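Local atomic coordinates of adenosine deaminase 1 (Arthrobacter aurescens, PDB entry 3RYS), a protein that probably catalyses the zinc-dependent hydrolytic deamination of adenine to hypoxanthine and ammonium, a step of purine salvage and nitrogen catabolism. Residues Gln27-Phe32 and Asp46-Arg51; Leu34-Ile40 and Val72-Asp78; Gly224-Met228 and Met268-Leu273. All blocks are in the same frame, centred on the assembly; numbering follows the deposited sequence.

Interaction 1. Residues Gln27-Phe32 and Asp46-Arg51; sequences QPELIF and DIEELR
Phe32 and Ile47 meet with the ring laid flat against a branched carbon: Ile47 CB stands over one face of the Phe32 ring, 3.9 Å from its centroid and 19° off the ring normal, a CH-pi contact displaced toward the CE1 side. The same ring receives Leu50 CD2 at its edge, near the ring plane, 3.8 Å from Phe32 CE1, so two apolar groups of one helix turn approach the aromatic in different ways. Leu50 gets there because its CG lies trans to the backbone N (chi1 170°), which also carries CD2 to within 4.0 Å of Pro28 CB; beyond it, Ile31 CD1 packs against the same methyl.

Within the adenosine deaminase family's TIM-barrel fold, the short helix 47-51 runs at 130° to the first turn of helix 28-37, which has Gln27 as N-cap, their axes 10.4 Å apart at closest. Asp46 precedes the short helix as its N-cap, its OD1 accepting from Glu49 N.

Toward the exposed side the character changes. Arg51 bends at chi3 and brings its guanidinium across Pro28, with Pro28 CG over one face, 3.5 Å from Arg51 NH1. At its edge the guanidinium meets the Glu29 carboxylate, the two planes nearly coplanar, and Arg51 NH1 lies 2.7 Å from Glu29 OE2; this is a salt bridge, although the hydrogen bond within it is weak and bent. Ile47 CD1 sits 3.5 Å from Glu29 OE2, flanking the ion pair with a methyl, while the Gln27 amide runs almost parallel to the guanidinium plane and its OE1 turns to Tyr288 in a weak hydrogen bond.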
loop_
_atom_site.group_PDB
_atom_site.type_symbol
_atom_site.label_atom_id
_atom_site.label_comp_id
_atom_site.label_asym_id
_atom_site.label_seq_id
_atom_site.Cartn_x
_atom_site.Cartn_y
_atom_site.Cartn_z
ATOM N N GLN A 27 2.995 8.892 11.612
ATOM C CA GLN A 27 2.505 10.245 11.818
ATOM C C GLN A 27 3.548 11.085 12.573
ATOM O O GLN A 27 4.271 10.562 13.422
ATOM C CB GLN A 27 1.185 10.184 12.595
ATOM C CG GLN A 27 0.222 11.302 12.273
ATOM C CD GLN A 27 -0.277 11.253 10.843
ATOM O OE1 GLN A 27 -0.864 10.257 10.408
ATOM N NE2 GLN A 27 -0.058 12.339 10.104
ATOM N N PRO A 28 3.640 12.387 12.255
ATOM C CA PRO A 28 4.593 13.298 12.905
ATOM C C PRO A 28 4.591 13.226 14.432
ATOM O O PRO A 28 5.648 13.394 15.042
ATOM C CB PRO A 28 4.129 14.674 12.433
ATOM C CG PRO A 28 3.581 14.411 11.071
ATOM C CD PRO A 28 2.924 13.049 11.149
ATOM N N GLU A 29 3.434 12.984 15.041
ATOM C CA GLU A 29 3.377 12.830 16.491
ATOM C C GLU A 29 4.193 11.619 16.933
ATOM O O GLU A 29 5.001 11.706 17.860
ATOM C CB GLU A 29 1.930 12.707 16.989
ATOM C CG GLU A 29 1.057 13.923 16.703
ATOM C CD GLU A 29 0.700 14.048 15.230
ATOM O OE1 GLU A 29 0.291 13.032 14.632
ATOM O OE2 GLU A 29 0.828 15.158 14.667
ATOM N N LEU A 30 3.985 10.490 16.261
ATOM C CA LEU A 30 4.670 9.252 16.620
ATOM C C LEU A 30 6.164 9.358 16.353
ATOM O O LEU A 30 6.980 8.855 17.126
ATOM C CB LEU A 30 4.078 8.059 15.870
ATOM C CG LEU A 30 4.650 6.703 16.280
ATOM C CD1 LEU A 30 4.650 6.558 17.794
ATOM C CD2 LEU A 30 3.886 5.560 15.621
ATOM N N ILE A 31 6.515 10.015 15.254
ATOM C CA ILE A 31 7.913 10.255 14.925
ATOM C C ILE A 31 8.641 10.933 16.093
ATOM O O ILE A 31 9.673 10.452 16.558
ATOM C CB ILE A 31 8.048 11.092 13.639
ATOM C CG1 ILE A 31 7.417 10.349 12.461
ATOM C CG2 ILE A 31 9.500 11.384 13.343
ATOM C CD1 ILE A 31 7.558 11.061 11.126
ATOM N N PHE A 32 8.090 12.037 16.577
ATOM C CA PHE A 32 8.677 12.745 17.707
ATOM C C PHE A 32 8.679 11.927 19.000
ATOM O O PHE A 32 9.582 12.061 19.826
ATOM C CB PHE A 32 7.974 14.086 17.919
ATOM C CG PHE A 32 8.569 15.203 17.123
ATOM C CD1 PHE A 32 8.401 15.256 15.752
ATOM C CD2 PHE A 32 9.306 16.197 17.745
ATOM C CE1 PHE A 32 8.956 16.282 15.011
ATOM C CE2 PHE A 32 9.860 17.225 17.012
ATOM C CZ PHE A 32 9.685 17.268 15.643
ATOM N N ASP A 46 10.860 21.794 15.510
ATOM C CA ASP A 46 9.594 21.357 16.083
ATOM C C ASP A 46 8.838 20.470 15.103
ATOM O O ASP A 46 9.263 20.272 13.962
ATOM C CB ASP A 46 8.732 22.559 16.496
ATOM C CG ASP A 46 8.789 23.702 15.489
ATOM O OD1 ASP A 46 9.097 23.454 14.304
ATOM O OD2 ASP A 46 8.524 24.856 15.886
ATOM N N ILE A 47 7.715 19.935 15.558
ATOM C CA ILE A 47 6.884 19.084 14.722
ATOM C C ILE A 47 6.168 19.907 13.647
ATOM O O ILE A 47 5.651 19.365 12.671
ATOM C CB ILE A 47 5.903 18.260 15.582
ATOM C CG1 ILE A 47 4.661 17.863 14.787
ATOM C CG2 ILE A 47 5.525 19.031 16.827
ATOM C CD1 ILE A 47 3.730 16.968 15.555
ATOM N N GLU A 48 6.168 21.223 13.813
ATOM C CA GLU A 48 5.619 22.105 12.793
ATOM C C GLU A 48 6.575 22.228 11.606
ATOM O O GLU A 48 6.146 22.228 10.449
ATOM C CB GLU A 48 5.321 23.486 13.375
ATOM C CG GLU A 48 4.631 24.426 12.400
ATOM C CD GLU A 48 4.571 25.848 12.915
ATOM O OE1 GLU A 48 5.325 26.177 13.858
ATOM O OE2 GLU A 48 3.771 26.638 12.375
ATOM N N GLU A 49 7.870 22.336 11.897
ATOM C CA GLU A 49 8.878 22.421 10.845
ATOM C C GLU A 49 8.894 21.127 10.047
ATOM O O GLU A 49 9.222 21.119 8.856
ATOM C CB GLU A 49 10.269 22.694 11.422
ATOM C CG GLU A 49 11.358 22.802 10.354
ATOM C CD GLU A 49 12.764 22.779 10.931
ATOM O OE1 GLU A 49 12.946 23.212 12.091
ATOM O OE2 GLU A 49 13.691 22.329 10.223
ATOM N N LEU A 50 8.538 20.032 10.711
ATOM C CA LEU A 50 8.439 18.744 10.043
ATOM C C LEU A 50 7.281 18.727 9.043
ATOM O O LEU A 50 7.483 18.419 7.867
ATOM C CB LEU A 50 8.305 17.602 11.058
ATOM C CG LEU A 50 7.961 16.229 10.471
ATOM C CD1 LEU A 50 8.911 15.858 9.340
ATOM C CD2 LEU A 50 7.962 15.159 11.549
ATOM N N ARG A 51 6.076 19.060 9.506
ATOM C CA ARG A 51 4.897 19.056 8.636
ATOM C C ARG A 51 5.109 19.973 7.434
ATOM O O ARG A 51 4.524 19.776 6.370
ATOM C CB ARG A 51 3.644 19.484 9.403
ATOM C CG ARG A 51 3.459 18.796 10.743
ATOM C CD ARG A 51 2.001 18.811 11.182
ATOM N NE ARG A 51 1.220 17.794 10.480
ATOM C CZ ARG A 51 0.769 16.674 11.038
ATOM N NH1 ARG A 51 1.003 16.422 12.319
ATOM N NH2 ARG A 51 0.073 15.810 10.316
#

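Interaction 2. Residues Leu34-Ile40 and Val72-Asp78; sequences LAERNGI and VLQTEQD
Leu34 and Val72 form the close-packed part of this contact, their side chains crossing at about a right angle with Leu34 CB 3.9 Å from Val72 CB. Val72 divides its methyls: CG1 meets Ala35 CB, while CG2 turns to Leu34. Leu34 CD1 reaches on to Leu73 CD2. At the looser margin, where the chain leaves the helix, Ile40 CD1 lies 3.8 Å from Val72 CA.

From the exposed side Arg37 comes in beside Gln77 CG to the buried carboxylate of Asp78. It extends with CG trans to its backbone N (chi1 -161°), bends at chi3, and runs alongside Asp78, the two chains pointing opposite ways. Its NH2 donates to Asp78 OD1 over 3.0 Å in a nearly straight salt-bridge bond (172°), the two flat groups almost coplanar; the same NH2 also forms a salt bridge with Asp81. Reciprocal bonds, Thr75 N to Asp78 OD2 (2.8 Å) and Asp78 N to Thr75 OG1, make a capping box, and Gln74 N is a further donor to OD2.

The contact joins the end of helix 28-37, closed by a Schellman motif at Gly39, to the start of helix 76-92, where Leu73 packs on Phe79 and Met82 and its O bonds to Arg110.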
loop_
_atom_site.group_PDB
_atom_site.type_symbol
_atom_site.label_atom_id
_atom_site.label_comp_id
_atom_site.label_asym_id
_atom_site.label_seq_id
_atom_site.Cartn_x
_atom_site.Cartn_y
_atom_site.Cartn_z
ATOM N N LEU A 34 8.833 8.524 19.208
ATOM C CA LEU A 34 9.822 7.462 19.072
ATOM C C LEU A 34 11.233 8.032 19.110
ATOM O O LEU A 34 12.145 7.420 19.668
ATOM C CB LEU A 34 9.588 6.662 17.790
ATOM C CG LEU A 34 8.256 5.910 17.756
ATOM C CD1 LEU A 34 8.067 5.182 16.436
ATOM C CD2 LEU A 34 8.163 4.942 18.924
ATOM N N ALA A 35 11.408 9.208 18.519
ATOM C CA ALA A 35 12.680 9.908 18.604
ATOM C C ALA A 35 13.040 10.102 20.070
ATOM O O ALA A 35 14.167 9.837 20.486
ATOM C CB ALA A 35 12.601 11.254 17.890
ATOM N N GLU A 36 12.067 10.551 20.854
ATOM C CA GLU A 36 12.297 10.823 22.264
ATOM C C GLU A 36 12.657 9.557 23.031
ATOM O O GLU A 36 13.619 9.536 23.800
ATOM C CB GLU A 36 11.071 11.483 22.882
ATOM C CG GLU A 36 11.302 11.997 24.288
ATOM C CD GLU A 36 10.319 13.085 24.667
ATOM O OE1 GLU A 36 9.649 13.624 23.758
ATOM O OE2 GLU A 36 10.221 13.403 25.871
ATOM N N ARG A 37 11.881 8.501 22.805
ATOM C CA ARG A 37 12.096 7.222 23.471
ATOM C C ARG A 37 13.460 6.623 23.131
ATOM O O ARG A 37 14.041 5.887 23.929
ATOM C CB ARG A 37 10.982 6.242 23.096
ATOM C CG ARG A 37 10.846 5.063 24.045
ATOM C CD ARG A 37 9.471 4.422 23.934
ATOM N NE ARG A 37 9.302 3.683 22.685
ATOM C CZ ARG A 37 8.169 3.104 22.303
ATOM N NH1 ARG A 37 7.089 3.180 23.073
ATOM N NH2 ARG A 37 8.116 2.453 21.149
ATOM N N ASN A 38 13.967 6.935 21.945
ATOM C CA ASN A 38 15.249 6.396 21.508
ATOM C C ASN A 38 16.377 7.392 21.711
ATOM O O ASN A 38 17.522 7.137 21.328
ATOM C CB ASN A 38 15.187 5.970 20.040
ATOM C CG ASN A 38 14.398 4.698 19.838
ATOM O OD1 ASN A 38 13.773 4.499 18.797
ATOM N ND2 ASN A 38 14.415 3.831 20.839
ATOM N N GLY A 39 16.048 8.527 22.321
ATOM C CA GLY A 39 17.015 9.590 22.520
ATOM C C GLY A 39 17.662 9.999 21.211
ATOM O O GLY A 39 18.875 10.162 21.127
ATOM N N ILE A 40 16.842 10.151 20.178
ATOM C CA ILE A 40 17.334 10.548 18.869
ATOM C C ILE A 40 17.093 12.031 18.632
ATOM O O ILE A 40 16.007 12.542 18.894
ATOM C CB ILE A 40 16.656 9.738 17.744
ATOM C CG1 ILE A 40 17.116 8.280 17.786
ATOM C CG2 ILE A 40 16.944 10.358 16.381
ATOM C CD1 ILE A 40 16.357 7.382 16.837
ATOM N N VAL A 72 13.777 6.758 13.313
ATOM C CA VAL A 72 13.296 6.621 14.687
ATOM C C VAL A 72 12.895 5.184 15.022
ATOM O O VAL A 72 12.671 4.850 16.186
ATOM C CB VAL A 72 12.110 7.565 14.985
ATOM C CG1 VAL A 72 12.513 9.016 14.751
ATOM C CG2 VAL A 72 10.903 7.190 14.137
ATOM N N LEU A 73 12.812 4.338 14.000
ATOM C CA LEU A 73 12.441 2.939 14.187
ATOM C C LEU A 73 13.643 2.076 14.544
ATOM O O LEU A 73 14.315 1.560 13.659
ATOM C CB LEU A 73 11.793 2.395 12.917
ATOM C CG LEU A 73 10.498 3.058 12.454
ATOM C CD1 LEU A 73 10.048 2.481 11.117
ATOM C CD2 LEU A 73 9.422 2.896 13.520
ATOM N N GLN A 74 13.900 1.900 15.836
ATOM C CA GLN A 74 15.090 1.174 16.290
ATOM C C GLN A 74 14.777 -0.193 16.893
ATOM O O GLN A 74 15.486 -1.170 16.654
ATOM C CB GLN A 74 15.863 2.006 17.322
ATOM C CG GLN A 74 16.431 3.307 16.787
ATOM C CD GLN A 74 17.411 3.085 15.655
ATOM O OE1 GLN A 74 17.325 3.730 14.611
ATOM N NE2 GLN A 74 18.347 2.160 15.852
ATOM N N THR A 75 13.718 -0.249 17.688
ATOM C CA THR A 75 13.428 -1.433 18.478
ATOM C C THR A 75 12.177 -2.140 17.995
ATOM O O THR A 75 11.352 -1.565 17.282
ATOM C CB THR A 75 13.225 -1.075 19.966
ATOM O OG1 THR A 75 11.960 -0.418 20.134
ATOM C CG2 THR A 75 14.339 -0.157 20.446
ATOM N N GLU A 76 12.046 -3.393 18.408
ATOM C CA GLU A 76 10.878 -4.191 18.102
ATOM C C GLU A 76 9.623 -3.438 18.532
ATOM O O GLU A 76 8.626 -3.414 17.814
ATOM C CB GLU A 76 10.982 -5.536 18.823
ATOM C CG GLU A 76 10.347 -6.697 18.089
ATOM C CD GLU A 76 10.964 -8.034 18.468
ATOM O OE1 GLU A 76 12.190 -8.202 18.275
ATOM O OE2 GLU A 76 10.220 -8.920 18.947
ATOM N N GLN A 77 9.686 -2.809 19.701
ATOM C CA GLN A 77 8.561 -2.051 20.234
ATOM C C GLN A 77 8.170 -0.930 19.275
ATOM O O GLN A 77 6.986 -0.659 19.069
ATOM C CB GLN A 77 8.905 -1.489 21.619
ATOM C CG GLN A 77 7.726 -0.878 22.377
ATOM C CD GLN A 77 6.555 -1.842 22.525
ATOM O OE1 GLN A 77 6.735 -3.062 22.549
ATOM N NE2 GLN A 77 5.345 -1.294 22.626
ATOM N N ASP A 78 9.172 -0.286 18.687
ATOM C CA ASP A 78 8.940 0.786 17.722
ATOM C C ASP A 78 8.087 0.325 16.539
ATOM O O ASP A 78 7.143 1.010 16.139
ATOM C CB ASP A 78 10.273 1.348 17.227
ATOM C CG ASP A 78 11.057 2.036 18.328
ATOM O OD1 ASP A 78 10.424 2.519 19.291
ATOM O OD2 ASP A 78 12.301 2.097 18.230
#

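Interaction 3. Residues Gly224-Met228 and Met268-Leu273; sequences GIRCM and MLAIGL
The loop that leaves strand 220-221, just after the adenine-binding residue His223, coils into a 3-10 turn and packs here against the end of helix 265-270, where the chain turns through Gly272 in a Schellman motif before strand 275-277. These are connecting elements of the TIM-barrel fold, and methionines dominate the join. Met228 bends at both chi2 (-74°) and chi3 (86°), which swings its thioether round to the other segment. Its methyl meets two residues tip to tip: Met228 CE is 3.4 Å from Leu273 CD1 and 3.7 Å from Ile271 CD1. The sulfur lies alongside the partner methionine, with Met228 SD 3.9 Å from Met268 CG as the two chains cross at a slant.

Met268 stays extended to its sulfur and then bends at chi3 (82°), so that its methyl is directed at the 3-10 turn. Met268 CE stands 4.2 Å from Ile225 CA and 4.3 Å from Gly224 O, close to the backbone of the turn. Cys227 SG lies 4.1 Å from Leu273 CD1; Leu237 of helix 231-240 touches both residues, and Val234 touches Met228.

With no hydrogen bond or salt bridge across it, the buried contact probably depends on apolar burial and van der Waals fit, with flexible thioethers fitted round branched aliphatic ends.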
loop_
_atom_site.group_PDB
_atom_site.type_symbol
_atom_site.label_atom_id
_atom_site.label_comp_id
_atom_site.label_asym_id
_atom_site.label_seq_id
_atom_site.Cartn_x
_atom_site.Cartn_y
_atom_site.Cartn_z
ATOM N N GLY A 224 -0.661 1.609 -11.269
ATOM C CA GLY A 224 -1.080 1.211 -12.601
ATOM C C GLY A 224 -1.804 2.269 -13.419
ATOM O O GLY A 224 -2.316 1.973 -14.496
ATOM N N ILE A 225 -1.842 3.504 -12.932
ATOM C CA ILE A 225 -2.613 4.543 -13.607
ATOM C C ILE A 225 -2.079 4.916 -14.993
ATOM O O ILE A 225 -2.830 5.408 -15.842
ATOM C CB ILE A 225 -2.736 5.818 -12.755
ATOM C CG1 ILE A 225 -1.352 6.391 -12.452
ATOM C CG2 ILE A 225 -3.512 5.533 -11.472
ATOM C CD1 ILE A 225 -1.382 7.845 -12.014
ATOM N N ARG A 226 -0.791 4.688 -15.231
ATOM C CA ARG A 226 -0.210 5.039 -16.525
ATOM C C ARG A 226 -0.546 4.022 -17.614
ATOM O O ARG A 226 -0.146 4.178 -18.768
ATOM C CB ARG A 226 1.298 5.268 -16.424
ATOM C CG ARG A 226 1.660 6.599 -15.786
ATOM C CD ARG A 226 3.098 6.972 -16.068
ATOM N NE ARG A 226 3.329 7.168 -17.495
ATOM C CZ ARG A 226 4.533 7.258 -18.054
ATOM N NH1 ARG A 226 5.621 7.161 -17.302
ATOM N NH2 ARG A 226 4.649 7.435 -19.365
ATOM N N CYS A 227 -1.300 2.991 -17.249
ATOM C CA CYS A 227 -1.751 2.009 -18.221
ATOM C C CYS A 227 -2.682 2.672 -19.227
ATOM O O CYS A 227 -2.837 2.200 -20.351
ATOM C CB CYS A 227 -2.487 0.866 -17.525
ATOM S SG CYS A 227 -4.129 1.325 -16.935
ATOM N N MET A 228 -3.302 3.773 -18.814
ATOM C CA MET A 228 -4.253 4.477 -19.663
ATOM C C MET A 228 -3.608 5.005 -20.945
ATOM O O MET A 228 -4.301 5.415 -21.871
ATOM C CB MET A 228 -4.909 5.623 -18.889
ATOM C CG MET A 228 -5.796 5.182 -17.728
ATOM S SD MET A 228 -7.375 4.477 -18.254
ATOM C CE MET A 228 -6.925 2.770 -18.520
ATOM N N MET A 268 -11.450 4.572 -15.277
ATOM C CA MET A 268 -10.889 3.230 -15.128
ATOM C C MET A 268 -11.963 2.252 -14.669
ATOM O O MET A 268 -12.042 1.115 -15.146
ATOM C CB MET A 268 -9.728 3.231 -14.126
ATOM C CG MET A 268 -8.513 4.037 -14.565
ATOM S SD MET A 268 -7.267 4.205 -13.268
ATOM C CE MET A 268 -6.379 2.650 -13.413
ATOM N N LEU A 269 -12.783 2.707 -13.727
ATOM C CA LEU A 269 -13.893 1.912 -13.232
ATOM C C LEU A 269 -14.914 1.705 -14.346
ATOM O O LEU A 269 -15.333 0.579 -14.614
ATOM C CB LEU A 269 -14.539 2.598 -12.032
ATOM C CG LEU A 269 -15.590 1.804 -11.260
ATOM C CD1 LEU A 269 -14.988 0.535 -10.673
ATOM C CD2 LEU A 269 -16.197 2.669 -10.165
ATOM N N ALA A 270 -15.299 2.792 -15.004
ATOM C CA ALA A 270 -16.276 2.719 -16.084
ATOM C C ALA A 270 -15.878 1.740 -17.190
ATOM O O ALA A 270 -16.736 1.053 -17.743
ATOM C CB ALA A 270 -16.544 4.099 -16.664
ATOM N N ILE A 271 -14.590 1.673 -17.515
ATOM C CA ILE A 271 -14.144 0.787 -18.591
ATOM C C ILE A 271 -13.839 -0.638 -18.129
ATOM O O ILE A 271 -13.360 -1.456 -18.914
ATOM C CB ILE A 271 -12.926 1.339 -19.347
ATOM C CG1 ILE A 271 -11.727 1.461 -18.408
ATOM C CG2 ILE A 271 -13.266 2.668 -20.017
ATOM C CD1 ILE A 271 -10.491 2.045 -19.070
ATOM N N GLY A 272 -14.110 -0.930 -16.860
ATOM C CA GLY A 272 -14.044 -2.295 -16.369
ATOM C C GLY A 272 -12.729 -2.744 -15.761
ATOM O O GLY A 272 -12.583 -3.916 -15.409
ATOM N N LEU A 273 -11.766 -1.834 -15.639
ATOM C CA LEU A 273 -10.528 -2.161 -14.941
ATOM C C LEU A 273 -10.863 -2.550 -13.507
ATOM O O LEU A 273 -11.651 -1.875 -12.845
ATOM C CB LEU A 273 -9.558 -0.978 -14.950
ATOM C CG LEU A 273 -8.927 -0.600 -16.290
ATOM C CD1 LEU A 273 -8.077 0.646 -16.138
ATOM C CD2 LEU A 273 -8.098 -1.753 -16.825
#

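Overall arrangement
Interactions 1 and 2 share helix 28-37, the first using its opening turns and the second its closing ones; their centres are 14 Å apart and they touch where Ile31 O packs on Val72 CG1. Along the chain the second segment of interaction 1 falls between the two of interaction 2, so the contacts interlock the early helices, 28-37, 47-51 and 76-92, into one group. Interaction 3 comes later in the sequence and lies on the opposite side of the chain's centre, its centre 36 Å from that of interaction 1 and 41 Å from that of interaction 2. It joins connections following strand 220-221 and preceding strand 275-277. All three belong to the same TIM-barrel deaminase domain, with the adenine and zinc site between these distant regions.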